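Local coordinates for PmbA-related protein (Thermotoga maritima, PDB 1VL4) that is probably a metallopeptidase of the PmbA/TldD (U62) family and a putative modulator of DNA gyrase, at residues V33-L38 with F61-K66. Numbering follows the deposited sequence.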
loop_
_atom_site.group_PDB
_atom_site.type_symbol
_atom_site.label_atom_id
_atom_site.label_comp_id
_atom_site.label_asym_id
_atom_site.label_seq_id
_atom_site.Cartn_x
_atom_site.Cartn_y
_atom_site.Cartn_z
ATOM N N VAL A 33 -10.419 -0.944 30.349
ATOM C CA VAL A 33 -10.003 -0.145 29.192
ATOM C C VAL A 33 -8.494 -0.164 29.046
ATOM O O VAL A 33 -7.726 -0.261 30.039
ATOM C CB VAL A 33 -10.584 1.312 29.222
ATOM C CG1 VAL A 33 -9.937 2.142 30.345
ATOM C CG2 VAL A 33 -10.433 1.983 27.904
ATOM N N GLN A 34 -8.074 -0.144 27.777
ATOM C CA GLN A 34 -6.686 -0.047 27.387
ATOM C C GLN A 34 -6.516 1.059 26.360
ATOM O O GLN A 34 -7.316 1.199 25.433
ATOM C CB GLN A 34 -6.171 -1.366 26.846
ATOM C CG GLN A 34 -4.743 -1.341 26.386
ATOM C CD GLN A 34 -4.223 -2.765 26.143
ATOM O OE1 GLN A 34 -3.821 -3.472 27.066
ATOM N NE2 GLN A 34 -4.323 -3.213 24.903
ATOM N N ILE A 35 -5.485 1.864 26.573
ATOM C CA ILE A 35 -5.185 3.004 25.747
ATOM C C ILE A 35 -3.767 2.856 25.200
ATOM O O ILE A 35 -2.801 2.664 25.950
ATOM C CB ILE A 35 -5.296 4.331 26.513
ATOM C CG1 ILE A 35 -6.608 4.419 27.259
ATOM C CG2 ILE A 35 -5.137 5.500 25.513
ATOM C CD1 ILE A 35 -6.576 5.463 28.355
ATOM N N SER A 36 -3.658 2.898 23.880
ATOM C CA SER A 36 -2.395 2.817 23.205
ATOM C C SER A 36 -2.180 4.169 22.477
ATOM O O SER A 36 -3.062 4.691 21.748
ATOM C CB SER A 36 -2.368 1.647 22.225
ATOM O OG SER A 36 -2.629 0.427 22.894
ATOM N N PHE A 37 -1.002 4.716 22.678
ATOM C CA PHE A 37 -0.625 6.035 22.189
ATOM C C PHE A 37 0.645 5.860 21.338
ATOM O O PHE A 37 1.581 5.130 21.696
ATOM C CB PHE A 37 -0.506 6.939 23.428
ATOM C CG PHE A 37 0.249 8.253 23.237
ATOM C CD1 PHE A 37 1.605 8.272 22.838
ATOM C CD2 PHE A 37 -0.342 9.451 23.622
ATOM C CE1 PHE A 37 2.322 9.465 22.711
ATOM C CE2 PHE A 37 0.365 10.675 23.509
ATOM C CZ PHE A 37 1.714 10.672 23.037
ATOM N N LEU A 38 0.642 6.474 20.155
ATOM C CA LEU A 38 1.745 6.406 19.219
ATOM C C LEU A 38 1.956 7.806 18.722
ATOM O O LEU A 38 1.010 8.413 18.254
ATOM C CB LEU A 38 1.404 5.510 18.030
ATOM C CG LEU A 38 2.559 5.323 17.019
ATOM C CD1 LEU A 38 3.752 4.693 17.654
ATOM C CD2 LEU A 38 2.079 4.487 15.839
ATOM N N PHE A 61 0.050 11.368 15.274
ATOM C CA PHE A 61 -0.389 11.029 16.593
ATOM C C PHE A 61 -1.636 10.156 16.455
ATOM O O PHE A 61 -2.576 10.547 15.774
ATOM C CB PHE A 61 -0.728 12.359 17.271
ATOM C CG PHE A 61 -1.359 12.207 18.567
ATOM C CD1 PHE A 61 -0.644 11.649 19.607
ATOM C CD2 PHE A 61 -2.704 12.561 18.756
ATOM C CE1 PHE A 61 -1.248 11.464 20.850
ATOM C CE2 PHE A 61 -3.309 12.409 19.972
ATOM C CZ PHE A 61 -2.594 11.859 21.035
ATOM N N ASN A 62 -1.632 8.972 17.043
ATOM C CA ASN A 62 -2.782 8.065 17.031
ATOM C C ASN A 62 -3.076 7.574 18.462
ATOM O O ASN A 62 -2.158 7.165 19.161
ATOM C CB ASN A 62 -2.463 6.835 16.152
ATOM C CG ASN A 62 -2.737 7.075 14.686
ATOM O OD1 ASN A 62 -3.903 7.246 14.263
ATOM N ND2 ASN A 62 -1.668 7.110 13.891
ATOM N N VAL A 63 -4.333 7.619 18.889
ATOM C CA VAL A 63 -4.724 7.004 20.160
ATOM C C VAL A 63 -5.789 5.926 19.888
ATOM O O VAL A 63 -6.756 6.205 19.207
ATOM C CB VAL A 63 -5.253 8.049 21.117
ATOM C CG1 VAL A 63 -5.636 7.412 22.385
ATOM C CG2 VAL A 63 -4.179 9.044 21.376
ATOM N N GLU A 64 -5.545 4.704 20.324
ATOM C CA GLU A 64 -6.508 3.629 20.276
ATOM C C GLU A 64 -7.078 3.417 21.666
ATOM O O GLU A 64 -6.323 3.214 22.627
ATOM C CB GLU A 64 -5.843 2.316 19.856
ATOM C CG GLU A 64 -6.869 1.166 19.694
ATOM C CD GLU A 64 -6.221 -0.212 19.501
ATOM O OE1 GLU A 64 -4.974 -0.344 19.579
ATOM O OE2 GLU A 64 -6.977 -1.173 19.276
ATOM N N ILE A 65 -8.400 3.401 21.744
ATOM C CA ILE A 65 -9.133 3.156 22.980
ATOM C C ILE A 65 -9.842 1.793 22.834
ATOM O O ILE A 65 -10.701 1.627 21.944
ATOM C CB ILE A 65 -10.139 4.236 23.228
ATOM C CG1 ILE A 65 -9.460 5.596 23.413
ATOM C CG2 ILE A 65 -11.008 3.921 24.491
ATOM C CD1 ILE A 65 -9.972 6.668 22.546
ATOM N N LYS A 66 -9.458 0.815 23.656
ATOM C CA LYS A 66 -10.084 -0.500 23.578
ATOM C C LYS A 66 -10.728 -0.876 24.924
ATOM O O LYS A 66 -10.049 -0.840 25.971
ATOM C CB LYS A 66 -9.053 -1.530 23.178
ATOM C CG LYS A 66 -9.575 -2.943 22.949
ATOM C CD LYS A 66 -8.448 -3.828 22.473
ATOM C CE LYS A 66 -8.297 -3.844 20.948
ATOM N NZ LYS A 66 -7.259 -4.834 20.496
#
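Gln34 with Lys66, Ser36 with Glu64 and Leu38 with Asn62 each exchange two backbone hydrogen bonds, the hydrogen-bonded pairs of an antiparallel hairpin. The straightest is Lys66 N to Gln34 O (2.8 Å, N-H...O angle 174°); Leu38 N to Asn62 O is longer, 3.1 Å, and more bent. In the non-hydrogen-bonded pairs, Ile35 and Phe37 turn their backbone groups to strand 148-167, Val63 and Ile65 theirs to strand 72-78, and Ile35 CA adds a C-H...O contact to Glu64 O (3.3 Å).

Ile35 CG2 lies alongside Val63 CG1 at 3.7 Å, on the face where helix 15-29 covers Ile35. There Phe61 meets the face of Phe37 in an offset edge-to-face pair, planes 75° apart, Phe61 CE1 lying 3.2 Å from Phe37 CE2; CG of Phe61, anti to its N (chi1 172°), swings the ring inward. A serine at Phe61 would probably leave that face of Phe37 without its aromatic mate and open a gap. On the other face, Gln34 OE1 is satisfied by Asn167 and Asn62 OD1 by Gln79 NE2 of the same chain. Main-chain polarity is thus met largely within the sheet, but Phe61 N bonds Gln79 OE1 of the second subunit, tying the hairpin to the dimer.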